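Local coordinates for cortical-lytic enzyme (Bacillus cereus, PDB 4S3J), which cleaves partially degraded spore-cortex peptidoglycan as an N-acetylglucosaminidase during germination, probably recognising the muramic acid delta-lactam specific to spore peptidoglycan, at residues 53-63 / 89-99. Sequence-based numbering, arbitrary orientation.
Sequences NNYYVQPGDSL and LHVGQQLYVPK. With EDO (1,2-ethanediol), chain D.
Y56 lays its ring alongside the extended side chain of Q94, CE1 standing 3.7 Å from CB of Q94, with ring and amide planes only 21° apart. The two residues face each other in the two-stranded antiparallel sheet of a LysM domain, a βααβ fold in which strands 54-56 and 94-96 are joined through helices 63-70 and 74-80. This pairing illustrates how so small a sheet can be secured by its side chains as well as its backbone. On the face carrying N54, Y56, Q94 and Y96, Q94 NE2 donates an N-H to a lone pair of N54 OD1 at 2.8 Å, the two amides being nearly perpendicular. N54 ND2 in turn bonds Y56 OH and the backbone of T50, so both ends of this amide are held.

The opposite face is largely apolar. Y55 CB rests on V97 CG2, while L95 CD1 fits between V57 CG2 and L63 CD2. Helix 63-70 closes over this side, with I66 touching Y55 and L95. The Y55 ring, swung away from the backbone N (chi1 -178°), points its OH at D61, meeting OD2 on the syn side at 2.6 Å. The same oxygen also accepts a hydrogen bond from Q58 N, from above the carboxylate plane, tying the 58-61 turn to the strand.

Backbone pairing outlasts the strands: V57 bonds Q93 through its N and G92 through its O. V57 CG1 packs against L89 CB, 3.9 Å away. At the other end N53 lies beside the Y96 ring, its CB 3.6 Å from CE2. The N53 amide then closes this end of the pairing, its ND2 donating to V97 O at 2.9 Å, in the carbonyl plane.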
loop_
_atom_site.group_PDB
_atom_site.type_symbol
_atom_site.label_atom_id
_atom_site.label_comp_id
_atom_site.label_asym_id
_atom_site.label_seq_id
_atom_site.Cartn_x
_atom_site.Cartn_y
_atom_site.Cartn_z
ATOM N N ASN A 53 22.248 16.280 2.187
ATOM C CA ASN A 53 21.746 17.628 2.457
ATOM C C ASN A 53 21.670 18.518 1.220
ATOM O O ASN A 53 21.821 19.734 1.309
ATOM C CB ASN A 53 22.638 18.295 3.499
ATOM C CG ASN A 53 22.789 17.453 4.742
ATOM O OD1 ASN A 53 23.874 16.936 5.026
ATOM N ND2 ASN A 53 21.707 17.299 5.483
ATOM N N ASN A 54 21.479 17.876 0.081
ATOM C CA ASN A 54 21.491 18.513 -1.228
ATOM C C ASN A 54 20.332 18.018 -2.086
ATOM O O ASN A 54 20.150 16.816 -2.253
ATOM C CB ASN A 54 22.802 18.204 -1.894
ATOM C CG ASN A 54 23.099 19.126 -3.042
ATOM O OD1 ASN A 54 23.150 20.355 -2.890
ATOM N ND2 ASN A 54 23.322 18.544 -4.204
ATOM N N TYR A 55 19.580 18.946 -2.669
ATOM C CA TYR A 55 18.377 18.582 -3.398
ATOM C C TYR A 55 18.198 19.421 -4.646
ATOM O O TYR A 55 18.384 20.637 -4.599
ATOM C CB TYR A 55 17.166 18.730 -2.475
ATOM C CG TYR A 55 15.862 18.342 -3.117
ATOM C CD1 TYR A 55 15.480 17.001 -3.190
ATOM C CD2 TYR A 55 14.997 19.302 -3.640
ATOM C CE1 TYR A 55 14.308 16.636 -3.763
ATOM C CE2 TYR A 55 13.807 18.930 -4.228
ATOM C CZ TYR A 55 13.464 17.585 -4.274
ATOM O OH TYR A 55 12.280 17.167 -4.850
ATOM N N TYR A 56 17.831 18.777 -5.756
ATOM C CA TYR A 56 17.558 19.496 -6.999
ATOM C C TYR A 56 16.064 19.450 -7.293
ATOM O O TYR A 56 15.452 18.386 -7.401
ATOM C CB TYR A 56 18.383 18.918 -8.152
ATOM C CG TYR A 56 19.858 19.091 -7.879
ATOM C CD1 TYR A 56 20.489 20.308 -8.094
ATOM C CD2 TYR A 56 20.611 18.056 -7.357
ATOM C CE1 TYR A 56 21.825 20.479 -7.804
ATOM C CE2 TYR A 56 21.946 18.216 -7.072
ATOM C CZ TYR A 56 22.544 19.436 -7.286
ATOM O OH TYR A 56 23.881 19.608 -7.006
ATOM N N VAL A 57 15.488 20.636 -7.405
ATOM C CA VAL A 57 14.043 20.802 -7.503
ATOM C C VAL A 57 13.449 20.069 -8.712
ATOM O O VAL A 57 13.997 20.073 -9.825
ATOM C CB VAL A 57 13.691 22.325 -7.540
ATOM C CG1 VAL A 57 12.246 22.560 -7.951
ATOM C CG2 VAL A 57 13.988 22.982 -6.182
ATOM N N GLN A 58 12.341 19.396 -8.455
ATOM C CA GLN A 58 11.629 18.616 -9.461
ATOM C C GLN A 58 10.334 19.305 -9.902
ATOM O O GLN A 58 9.807 20.151 -9.189
ATOM C CB GLN A 58 11.304 17.231 -8.898
ATOM C CG GLN A 58 12.526 16.416 -8.539
ATOM C CD GLN A 58 13.391 16.166 -9.733
ATOM O OE1 GLN A 58 12.947 15.551 -10.714
ATOM N NE2 GLN A 58 14.633 16.673 -9.695
ATOM N N PRO A 59 9.792 18.899 -11.055
ATOM C CA PRO A 59 8.517 19.484 -11.493
ATOM C C PRO A 59 7.410 19.369 -10.450
ATOM O O PRO A 59 7.166 18.291 -9.879
ATOM C CB PRO A 59 8.175 18.681 -12.749
ATOM C CG PRO A 59 9.499 18.155 -13.248
ATOM C CD PRO A 59 10.366 17.967 -12.044
ATOM N N GLY A 60 6.738 20.493 -10.203
ATOM C CA GLY A 60 5.643 20.562 -9.247
ATOM C C GLY A 60 6.034 20.733 -7.783
ATOM O O GLY A 60 5.175 20.894 -6.913
ATOM N N ASP A 61 7.331 20.737 -7.489
ATOM C CA ASP A 61 7.781 20.891 -6.110
ATOM C C ASP A 61 7.377 22.243 -5.525
ATOM O O ASP A 61 7.272 23.248 -6.230
ATOM C CB ASP A 61 9.306 20.788 -6.014
ATOM C CG ASP A 61 9.808 19.384 -5.729
ATOM O OD1 ASP A 61 9.048 18.521 -5.244
ATOM O OD2 ASP A 61 11.002 19.151 -5.999
ATOM N N SER A 62 7.208 22.241 -4.209
ATOM C CA SER A 62 7.065 23.440 -3.411
ATOM C C SER A 62 7.965 23.268 -2.213
ATOM O O SER A 62 8.368 22.143 -1.896
ATOM C CB SER A 62 5.614 23.628 -2.976
ATOM O OG SER A 62 5.205 22.545 -2.140
ATOM N N LEU A 63 8.292 24.360 -1.531
ATOM C CA LEU A 63 9.078 24.235 -0.318
ATOM C C LEU A 63 8.307 23.437 0.714
ATOM O O LEU A 63 8.879 22.639 1.433
ATOM C CB LEU A 63 9.466 25.605 0.233
ATOM C CG LEU A 63 10.542 26.382 -0.525
ATOM C CD1 LEU A 63 10.772 27.729 0.164
ATOM C CD2 LEU A 63 11.861 25.603 -0.614
ATOM N N LEU A 89 9.852 28.220 -7.110
ATOM C CA LEU A 89 10.977 27.364 -7.465
ATOM C C LEU A 89 11.024 27.089 -8.973
ATOM O O LEU A 89 10.030 27.241 -9.673
ATOM C CB LEU A 89 10.893 26.046 -6.682
ATOM C CG LEU A 89 10.721 26.183 -5.166
ATOM C CD1 LEU A 89 10.644 24.818 -4.538
ATOM C CD2 LEU A 89 11.849 26.978 -4.539
ATOM N N HIS A 90 12.186 26.677 -9.465
ATOM C CA HIS A 90 12.311 26.232 -10.847
ATOM C C HIS A 90 13.047 24.899 -10.887
ATOM O O HIS A 90 13.863 24.596 -10.008
ATOM C CB HIS A 90 13.027 27.279 -11.710
ATOM C CG HIS A 90 14.440 27.553 -11.291
ATOM N ND1 HIS A 90 14.769 28.564 -10.404
ATOM C CD2 HIS A 90 15.601 26.962 -11.636
ATOM C CE1 HIS A 90 16.075 28.568 -10.223
ATOM N NE2 HIS A 90 16.611 27.611 -10.956
ATOM N N VAL A 91 12.732 24.091 -11.888
ATOM C CA VAL A 91 13.326 22.756 -12.005
ATOM C C VAL A 91 14.840 22.862 -12.136
ATOM O O VAL A 91 15.353 23.648 -12.935
ATOM C CB VAL A 91 12.741 21.982 -13.205
ATOM C CG1 VAL A 91 13.477 20.660 -13.426
ATOM C CG2 VAL A 91 11.270 21.713 -12.965
ATOM N N GLY A 92 15.546 22.075 -11.327
ATOM C CA GLY A 92 16.999 22.080 -11.311
ATOM C C GLY A 92 17.607 22.975 -10.253
ATOM O O GLY A 92 18.798 22.887 -9.975
ATOM N N GLN A 93 16.788 23.835 -9.663
ATOM C CA GLN A 93 17.245 24.709 -8.582
ATOM C C GLN A 93 17.839 23.878 -7.454
ATOM O O GLN A 93 17.233 22.900 -7.012
ATOM C CB GLN A 93 16.072 25.545 -8.060
ATOM C CG GLN A 93 16.426 26.572 -7.016
ATOM C CD GLN A 93 15.242 27.416 -6.610
ATOM O OE1 GLN A 93 14.208 27.418 -7.276
ATOM N NE2 GLN A 93 15.383 28.144 -5.515
ATOM N N GLN A 94 19.007 24.273 -6.979
ATOM C CA GLN A 94 19.683 23.564 -5.907
ATOM C C GLN A 94 19.294 24.107 -4.543
ATOM O O GLN A 94 19.402 25.311 -4.301
ATOM C CB GLN A 94 21.197 23.667 -6.091
ATOM C CG GLN A 94 22.002 23.049 -4.969
ATOM C CD GLN A 94 23.490 23.253 -5.139
ATOM O OE1 GLN A 94 23.924 24.232 -5.750
ATOM N NE2 GLN A 94 24.283 22.390 -4.515
ATOM N N LEU A 95 18.924 23.205 -3.626
ATOM C CA LEU A 95 18.617 23.575 -2.245
ATOM C C LEU A 95 19.467 22.805 -1.237
ATOM O O LEU A 95 19.806 21.626 -1.439
ATOM C CB LEU A 95 17.139 23.306 -1.928
ATOM C CG LEU A 95 16.118 24.026 -2.796
ATOM C CD1 LEU A 95 14.711 23.517 -2.445
ATOM C CD2 LEU A 95 16.190 25.529 -2.629
ATOM N N TYR A 96 19.754 23.463 -0.115
ATOM C CA TYR A 96 20.363 22.805 1.025
ATOM C C TYR A 96 19.218 22.293 1.917
ATOM O O TYR A 96 18.295 23.054 2.243
ATOM C CB TYR A 96 21.283 23.750 1.817
ATOM C CG TYR A 96 21.920 23.059 2.997
ATOM C CD1 TYR A 96 21.288 23.004 4.213
ATOM C CD2 TYR A 96 23.140 22.407 2.864
ATOM C CE1 TYR A 96 21.851 22.338 5.285
ATOM C CE2 TYR A 96 23.714 21.729 3.928
ATOM C CZ TYR A 96 23.045 21.692 5.141
ATOM O OH TYR A 96 23.574 21.026 6.232
ATOM N N VAL A 97 19.274 21.019 2.289
ATOM C CA VAL A 97 18.216 20.389 3.088
ATOM C C VAL A 97 18.793 19.891 4.419
ATOM O O VAL A 97 19.608 18.968 4.434
ATOM C CB VAL A 97 17.555 19.214 2.341
ATOM C CG1 VAL A 97 16.390 18.627 3.155
ATOM C CG2 VAL A 97 17.020 19.648 1.007
ATOM N N PRO A 98 18.411 20.523 5.538
ATOM C CA PRO A 98 18.946 20.041 6.819
ATOM C C PRO A 98 18.487 18.628 7.129
ATOM O O PRO A 98 17.510 18.182 6.521
ATOM C CB PRO A 98 18.360 21.016 7.843
ATOM C CG PRO A 98 17.986 22.240 7.060
ATOM C CD PRO A 98 17.609 21.747 5.694
ATOM N N LYS A 99 19.226 17.929 7.991
ATOM C CA LYS A 99 18.849 16.601 8.455
ATOM C C LYS A 99 17.493 16.722 9.155
ATOM O O LYS A 99 17.309 17.589 10.014
ATOM C CB LYS A 99 19.926 16.031 9.397
ATOM C CG LYS A 99 19.636 14.627 9.914
ATOM C CD LYS A 99 20.675 14.119 10.929
ATOM C CE LYS A 99 20.339 12.701 11.416
ATOM N NZ LYS A 99 21.340 12.085 12.329
HETATM C C1 EDO D . 17.994 16.035 0.993
HETATM O O1 EDO D . 18.602 15.650 2.228
HETATM C C2 EDO D . 18.416 15.016 -0.044
HETATM O O2 EDO D . 19.847 14.954 0.012
#